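Local coordinates for protein exocyst complex component EXO70 (Saccharomyces cerevisiae, PDB 2B1E) that serves as a subunit of the exocyst, the complex that tethers secretory vesicles to sites of exocytosis, and contributes to assembly of that complex, at residues A[410-422]-A[500-514]. Residues are numbered along the deposited sequence; the frame is centred on the assembly and turned at random.
Sequences KQRIGFFILMNLT and LVSKTKQYKLSDPSL
The hydroxyl of Thr504 is held from two sides: OG1 receives the side-chain amide of Gln411, NE2 to OG1 3.0 Å, and itself donates to Leu500 O one helical turn back. The amide bond is bent, 144° at the hydrogen, with OG1 tilted slightly from the amide plane. Gln411 spans the gap because CG lies anti to its backbone N (chi1 180°) and the chain runs straight on, so that CG and CD also lie against Tyr507 CD2 and CE2. Water 1 sits at the edge of the tyrosine ring, 2.8 Å from Tyr507 OH, with a weak bond to Gln411 OE1.

The next contacts run along the helix through the Tyr507 and Phe415 rings. Arg412 CA lies over the Tyr507 ring in a CH-pi contact, while the chain carries NE away to a hydrogen bond with Asn307. Tyr507 CB in turn stands over a face of the Phe415 ring, 3.6 Å from its centroid, and Met419 CG lies over the opposite face, toward the rim. Lys508 O meets that ring at its edge, and Leu509 CD2 comes within 3.5 Å of Phe415 CD1.

In this all-helical rod, helix 410-429 lies along the loop that joins helices 483-504 and 512-537 of the C-terminal Exo70 region, touching the end of the first and the start of the second; Leu418 and Thr504 also touch helix 440-473.

At the far end, water 2 donates to Thr422 OG1 and accepts from Asp511 N, both at 3.0 Å. Asp511 is the N-cap of helix 512-537: its OD1 takes Leu514 N and Ser513 OG from the same face of the carboxylate, while water 3 donates to OD2.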
loop_
_atom_site.group_PDB
_atom_site.type_symbol
_atom_site.label_atom_id
_atom_site.label_comp_id
_atom_site.label_asym_id
_atom_site.label_seq_id
_atom_site.Cartn_x
_atom_site.Cartn_y
_atom_site.Cartn_z
ATOM N N LYS A 410 16.628 -27.575 24.371
ATOM C CA LYS A 410 17.187 -26.537 23.515
ATOM C C LYS A 410 17.796 -27.037 22.215
ATOM O O LYS A 410 17.679 -26.379 21.181
ATOM C CB LYS A 410 18.191 -25.693 24.310
ATOM C CG LYS A 410 17.524 -24.960 25.475
ATOM C CD LYS A 410 18.421 -23.925 26.140
ATOM C CE LYS A 410 19.487 -24.582 26.994
ATOM N NZ LYS A 410 18.873 -25.506 27.973
ATOM N N GLN A 411 18.422 -28.207 22.247
ATOM C CA GLN A 411 19.034 -28.734 21.035
ATOM C C GLN A 411 17.993 -28.966 19.946
ATOM O O GLN A 411 18.161 -28.501 18.820
ATOM C CB GLN A 411 19.794 -30.037 21.329
ATOM C CG GLN A 411 20.459 -30.639 20.082
ATOM C CD GLN A 411 21.407 -31.774 20.423
ATOM O OE1 GLN A 411 21.030 -32.732 21.101
ATOM N NE2 GLN A 411 22.641 -31.671 19.957
ATOM N N ARG A 412 16.913 -29.670 20.289
ATOM C CA ARG A 412 15.843 -29.959 19.332
ATOM C C ARG A 412 15.064 -28.715 18.908
ATOM O O ARG A 412 14.748 -28.551 17.726
ATOM C CB ARG A 412 14.859 -30.988 19.907
ATOM C CG ARG A 412 13.691 -31.256 18.962
ATOM C CD ARG A 412 12.659 -32.254 19.475
ATOM N NE ARG A 412 11.597 -32.401 18.477
ATOM C CZ ARG A 412 10.537 -33.194 18.597
ATOM N NH1 ARG A 412 10.369 -33.937 19.685
ATOM N NH2 ARG A 412 9.642 -33.244 17.622
ATOM N N ILE A 413 14.726 -27.858 19.872
ATOM C CA ILE A 413 13.998 -26.639 19.563
ATOM C C ILE A 413 14.883 -25.758 18.679
ATOM O O ILE A 413 14.408 -25.159 17.707
ATOM C CB ILE A 413 13.596 -25.884 20.856
ATOM C CG1 ILE A 413 12.538 -26.694 21.613
ATOM C CG2 ILE A 413 13.084 -24.485 20.506
ATOM C CD1 ILE A 413 12.319 -26.254 23.087
ATOM N N GLY A 414 16.172 -25.703 18.996
ATOM C CA GLY A 414 17.079 -24.907 18.182
ATOM C C GLY A 414 17.085 -25.387 16.738
ATOM O O GLY A 414 17.037 -24.592 15.795
ATOM N N PHE A 415 17.140 -26.704 16.568
ATOM C CA PHE A 415 17.149 -27.322 15.241
ATOM C C PHE A 415 15.840 -27.011 14.509
ATOM O O PHE A 415 15.840 -26.599 13.344
ATOM C CB PHE A 415 17.327 -28.837 15.391
ATOM C CG PHE A 415 17.260 -29.591 14.086
ATOM C CD1 PHE A 415 18.316 -29.535 13.179
ATOM C CD2 PHE A 415 16.136 -30.347 13.763
ATOM C CE1 PHE A 415 18.256 -30.224 11.959
ATOM C CE2 PHE A 415 16.064 -31.045 12.543
ATOM C CZ PHE A 415 17.129 -30.980 11.640
ATOM N N PHE A 416 14.720 -27.224 15.193
ATOM C CA PHE A 416 13.400 -26.958 14.624
ATOM C C PHE A 416 13.294 -25.518 14.101
ATOM O O PHE A 416 12.896 -25.298 12.953
ATOM C CB PHE A 416 12.331 -27.257 15.690
ATOM C CG PHE A 416 10.925 -26.877 15.300
ATOM C CD1 PHE A 416 10.351 -27.344 14.110
ATOM C CD2 PHE A 416 10.160 -26.083 16.145
ATOM C CE1 PHE A 416 9.036 -27.022 13.775
ATOM C CE2 PHE A 416 8.834 -25.751 15.826
ATOM C CZ PHE A 416 8.269 -26.221 14.639
ATOM N N ILE A 417 13.674 -24.534 14.913
ATOM C CA ILE A 417 13.584 -23.144 14.470
ATOM C C ILE A 417 14.503 -22.883 13.268
ATOM O O ILE A 417 14.114 -22.207 12.308
ATOM C CB ILE A 417 13.943 -22.151 15.610
ATOM C CG1 ILE A 417 13.044 -22.397 16.829
ATOM C CG2 ILE A 417 13.757 -20.706 15.123
ATOM C CD1 ILE A 417 11.530 -22.337 16.517
ATOM N N LEU A 418 15.716 -23.420 13.310
ATOM C CA LEU A 418 16.641 -23.215 12.202
ATOM C C LEU A 418 16.142 -23.856 10.909
ATOM O O LEU A 418 16.342 -23.302 9.828
ATOM C CB LEU A 418 18.033 -23.735 12.562
ATOM C CG LEU A 418 18.791 -22.854 13.563
ATOM C CD1 LEU A 418 19.968 -23.618 14.100
ATOM C CD2 LEU A 418 19.245 -21.563 12.916
ATOM N N MET A 419 15.472 -25.004 10.994
ATOM C CA MET A 419 14.985 -25.622 9.765
ATOM C C MET A 419 13.954 -24.710 9.116
ATOM O O MET A 419 13.868 -24.623 7.887
ATOM C CB MET A 419 14.376 -27.011 10.023
ATOM C CG MET A 419 15.408 -28.133 10.236
ATOM S SD MET A 419 16.553 -28.409 8.833
ATOM C CE MET A 419 15.445 -29.196 7.674
ATOM N N ASN A 420 13.172 -24.022 9.939
ATOM C CA ASN A 420 12.174 -23.119 9.410
ATOM C C ASN A 420 12.847 -21.845 8.896
ATOM O O ASN A 420 12.530 -21.367 7.807
ATOM C CB ASN A 420 11.119 -22.796 10.479
ATOM C CG ASN A 420 10.159 -23.960 10.721
ATOM O OD1 ASN A 420 10.473 -24.915 11.438
ATOM N ND2 ASN A 420 8.993 -23.888 10.110
ATOM N N LEU A 421 13.782 -21.298 9.667
ATOM C CA LEU A 421 14.473 -20.091 9.231
ATOM C C LEU A 421 15.233 -20.337 7.928
ATOM O O LEU A 421 15.531 -19.396 7.200
ATOM C CB LEU A 421 15.440 -19.598 10.307
ATOM C CG LEU A 421 14.815 -18.934 11.539
ATOM C CD1 LEU A 421 15.916 -18.660 12.570
ATOM C CD2 LEU A 421 14.108 -17.636 11.139
ATOM N N THR A 422 15.552 -21.597 7.642
ATOM C CA THR A 422 16.258 -21.937 6.410
ATOM C C THR A 422 15.369 -21.600 5.216
ATOM O O THR A 422 15.830 -21.007 4.236
ATOM C CB THR A 422 16.642 -23.431 6.368
ATOM O OG1 THR A 422 17.780 -23.646 7.206
ATOM C CG2 THR A 422 16.981 -23.862 4.942
ATOM N N LEU A 500 25.600 -36.921 24.121
ATOM C CA LEU A 500 25.411 -35.769 23.245
ATOM C C LEU A 500 25.682 -36.132 21.793
ATOM O O LEU A 500 24.970 -35.681 20.899
ATOM C CB LEU A 500 26.323 -34.601 23.667
ATOM C CG LEU A 500 25.665 -33.330 24.215
ATOM C CD1 LEU A 500 26.734 -32.312 24.613
ATOM C CD2 LEU A 500 24.735 -32.729 23.163
ATOM N N VAL A 501 26.704 -36.943 21.549
ATOM C CA VAL A 501 27.007 -37.345 20.177
ATOM C C VAL A 501 25.786 -38.064 19.590
ATOM O O VAL A 501 25.355 -37.763 18.485
ATOM C CB VAL A 501 28.253 -38.272 20.123
ATOM C CG1 VAL A 501 28.445 -38.848 18.713
ATOM C CG2 VAL A 501 29.497 -37.477 20.525
ATOM N N SER A 502 25.214 -38.985 20.361
ATOM C CA SER A 502 24.045 -39.762 19.943
ATOM C C SER A 502 22.852 -38.888 19.557
ATOM O O SER A 502 22.243 -39.039 18.486
ATOM C CB SER A 502 23.639 -40.709 21.081
ATOM O OG SER A 502 22.524 -41.506 20.723
ATOM N N LYS A 503 22.520 -37.962 20.440
ATOM C CA LYS A 503 21.401 -37.070 20.210
ATOM C C LYS A 503 21.633 -36.126 19.043
ATOM O O LYS A 503 20.719 -35.851 18.260
ATOM C CB LYS A 503 21.124 -36.283 21.492
ATOM C CG LYS A 503 20.668 -37.193 22.616
ATOM C CD LYS A 503 20.440 -36.444 23.918
ATOM C CE LYS A 503 19.700 -37.342 24.895
ATOM N NZ LYS A 503 19.433 -36.639 26.172
ATOM N N THR A 504 22.858 -35.629 18.921
ATOM C CA THR A 504 23.174 -34.707 17.839
ATOM C C THR A 504 22.934 -35.342 16.473
ATOM O O THR A 504 22.620 -34.644 15.505
ATOM C CB THR A 504 24.621 -34.215 17.950
ATOM O OG1 THR A 504 24.825 -33.660 19.250
ATOM C CG2 THR A 504 24.897 -33.133 16.919
ATOM N N LYS A 505 23.060 -36.665 16.400
ATOM C CA LYS A 505 22.844 -37.385 15.142
ATOM C C LYS A 505 21.390 -37.324 14.688
ATOM O O LYS A 505 21.095 -37.486 13.505
ATOM C CB LYS A 505 23.274 -38.849 15.285
ATOM C CG LYS A 505 24.782 -39.041 15.329
ATOM C CD LYS A 505 25.148 -40.503 15.515
ATOM C CE LYS A 505 26.649 -40.693 15.709
ATOM N NZ LYS A 505 26.961 -42.133 15.965
ATOM N N GLN A 506 20.487 -37.067 15.625
ATOM C CA GLN A 506 19.057 -36.996 15.315
ATOM C C GLN A 506 18.639 -35.714 14.594
ATOM O O GLN A 506 17.512 -35.611 14.110
ATOM C CB GLN A 506 18.237 -37.139 16.610
ATOM C CG GLN A 506 18.710 -38.281 17.518
ATOM C CD GLN A 506 17.917 -38.395 18.815
ATOM O OE1 GLN A 506 17.319 -37.427 19.274
ATOM N NE2 GLN A 506 17.934 -39.573 19.420
ATOM N N TYR A 507 19.544 -34.742 14.507
ATOM C CA TYR A 507 19.223 -33.473 13.859
ATOM C C TYR A 507 20.152 -33.192 12.688
ATOM O O TYR A 507 21.294 -32.796 12.871
ATOM C CB TYR A 507 19.295 -32.349 14.895
ATOM C CG TYR A 507 18.528 -32.700 16.147
ATOM C CD1 TYR A 507 17.143 -32.846 16.116
ATOM C CD2 TYR A 507 19.194 -32.992 17.340
ATOM C CE1 TYR A 507 16.437 -33.284 17.237
ATOM C CE2 TYR A 507 18.495 -33.428 18.468
ATOM C CZ TYR A 507 17.122 -33.576 18.405
ATOM O OH TYR A 507 16.430 -34.044 19.497
ATOM N N LYS A 508 19.652 -33.391 11.476
ATOM C CA LYS A 508 20.473 -33.181 10.296
ATOM C C LYS A 508 20.092 -31.914 9.545
ATOM O O LYS A 508 19.047 -31.850 8.893
ATOM C CB LYS A 508 20.377 -34.415 9.388
ATOM C CG LYS A 508 20.795 -35.716 10.096
ATOM C CD LYS A 508 20.741 -36.935 9.175
ATOM C CE LYS A 508 20.951 -38.243 9.951
ATOM N NZ LYS A 508 22.256 -38.322 10.680
ATOM N N LEU A 509 20.938 -30.891 9.666
ATOM C CA LEU A 509 20.698 -29.622 8.989
ATOM C C LEU A 509 21.001 -29.805 7.508
ATOM O O LEU A 509 21.861 -30.602 7.138
ATOM C CB LEU A 509 21.588 -28.519 9.576
ATOM C CG LEU A 509 21.312 -28.072 11.017
ATOM C CD1 LEU A 509 22.454 -27.191 11.526
ATOM C CD2 LEU A 509 19.993 -27.316 11.077
ATOM N N SER A 510 20.290 -29.066 6.665
ATOM C CA SER A 510 20.480 -29.155 5.224
ATOM C C SER A 510 21.397 -28.047 4.713
ATOM O O SER A 510 22.262 -28.285 3.866
ATOM C CB SER A 510 19.126 -29.066 4.518
ATOM O OG SER A 510 18.231 -30.052 5.010
ATOM N N ASP A 511 21.204 -26.839 5.236
ATOM C CA ASP A 511 21.994 -25.679 4.835
ATOM C C ASP A 511 23.468 -25.874 5.189
ATOM O O ASP A 511 23.819 -26.072 6.350
ATOM C CB ASP A 511 21.437 -24.425 5.520
ATOM C CG ASP A 511 22.074 -23.144 5.019
ATOM O OD1 ASP A 511 23.302 -23.002 5.124
ATOM O OD2 ASP A 511 21.335 -22.267 4.527
ATOM N N PRO A 512 24.354 -25.811 4.184
ATOM C CA PRO A 512 25.790 -25.988 4.418
ATOM C C PRO A 512 26.432 -24.941 5.326
ATOM O O PRO A 512 27.294 -25.270 6.136
ATOM C CB PRO A 512 26.379 -25.987 3.002
ATOM C CG PRO A 512 25.433 -25.105 2.248
ATOM C CD PRO A 512 24.080 -25.554 2.757
ATOM N N SER A 513 26.018 -23.683 5.213
ATOM C CA SER A 513 26.619 -22.658 6.058
ATOM C C SER A 513 26.280 -22.933 7.523
ATOM O O SER A 513 27.120 -22.749 8.402
ATOM C CB SER A 513 26.153 -21.253 5.647
ATOM O OG SER A 513 24.784 -21.046 5.951
ATOM N N LEU A 514 25.058 -23.382 7.793
ATOM C CA LEU A 514 24.694 -23.683 9.179
ATOM C C LEU A 514 25.481 -24.874 9.709
ATOM O O LEU A 514 25.893 -24.881 10.860
ATOM C CB LEU A 514 23.194 -23.957 9.303
ATOM C CG LEU A 514 22.321 -22.705 9.250
ATOM C CD1 LEU A 514 20.849 -23.085 9.353
ATOM C CD2 LEU A 514 22.732 -21.772 10.378
HETATM O O HOH W 1 17.940 -33.937 21.821
HETATM O O HOH W 2 19.107 -26.391 7.277
HETATM O O HOH W 3 19.521 -20.756 6.299
#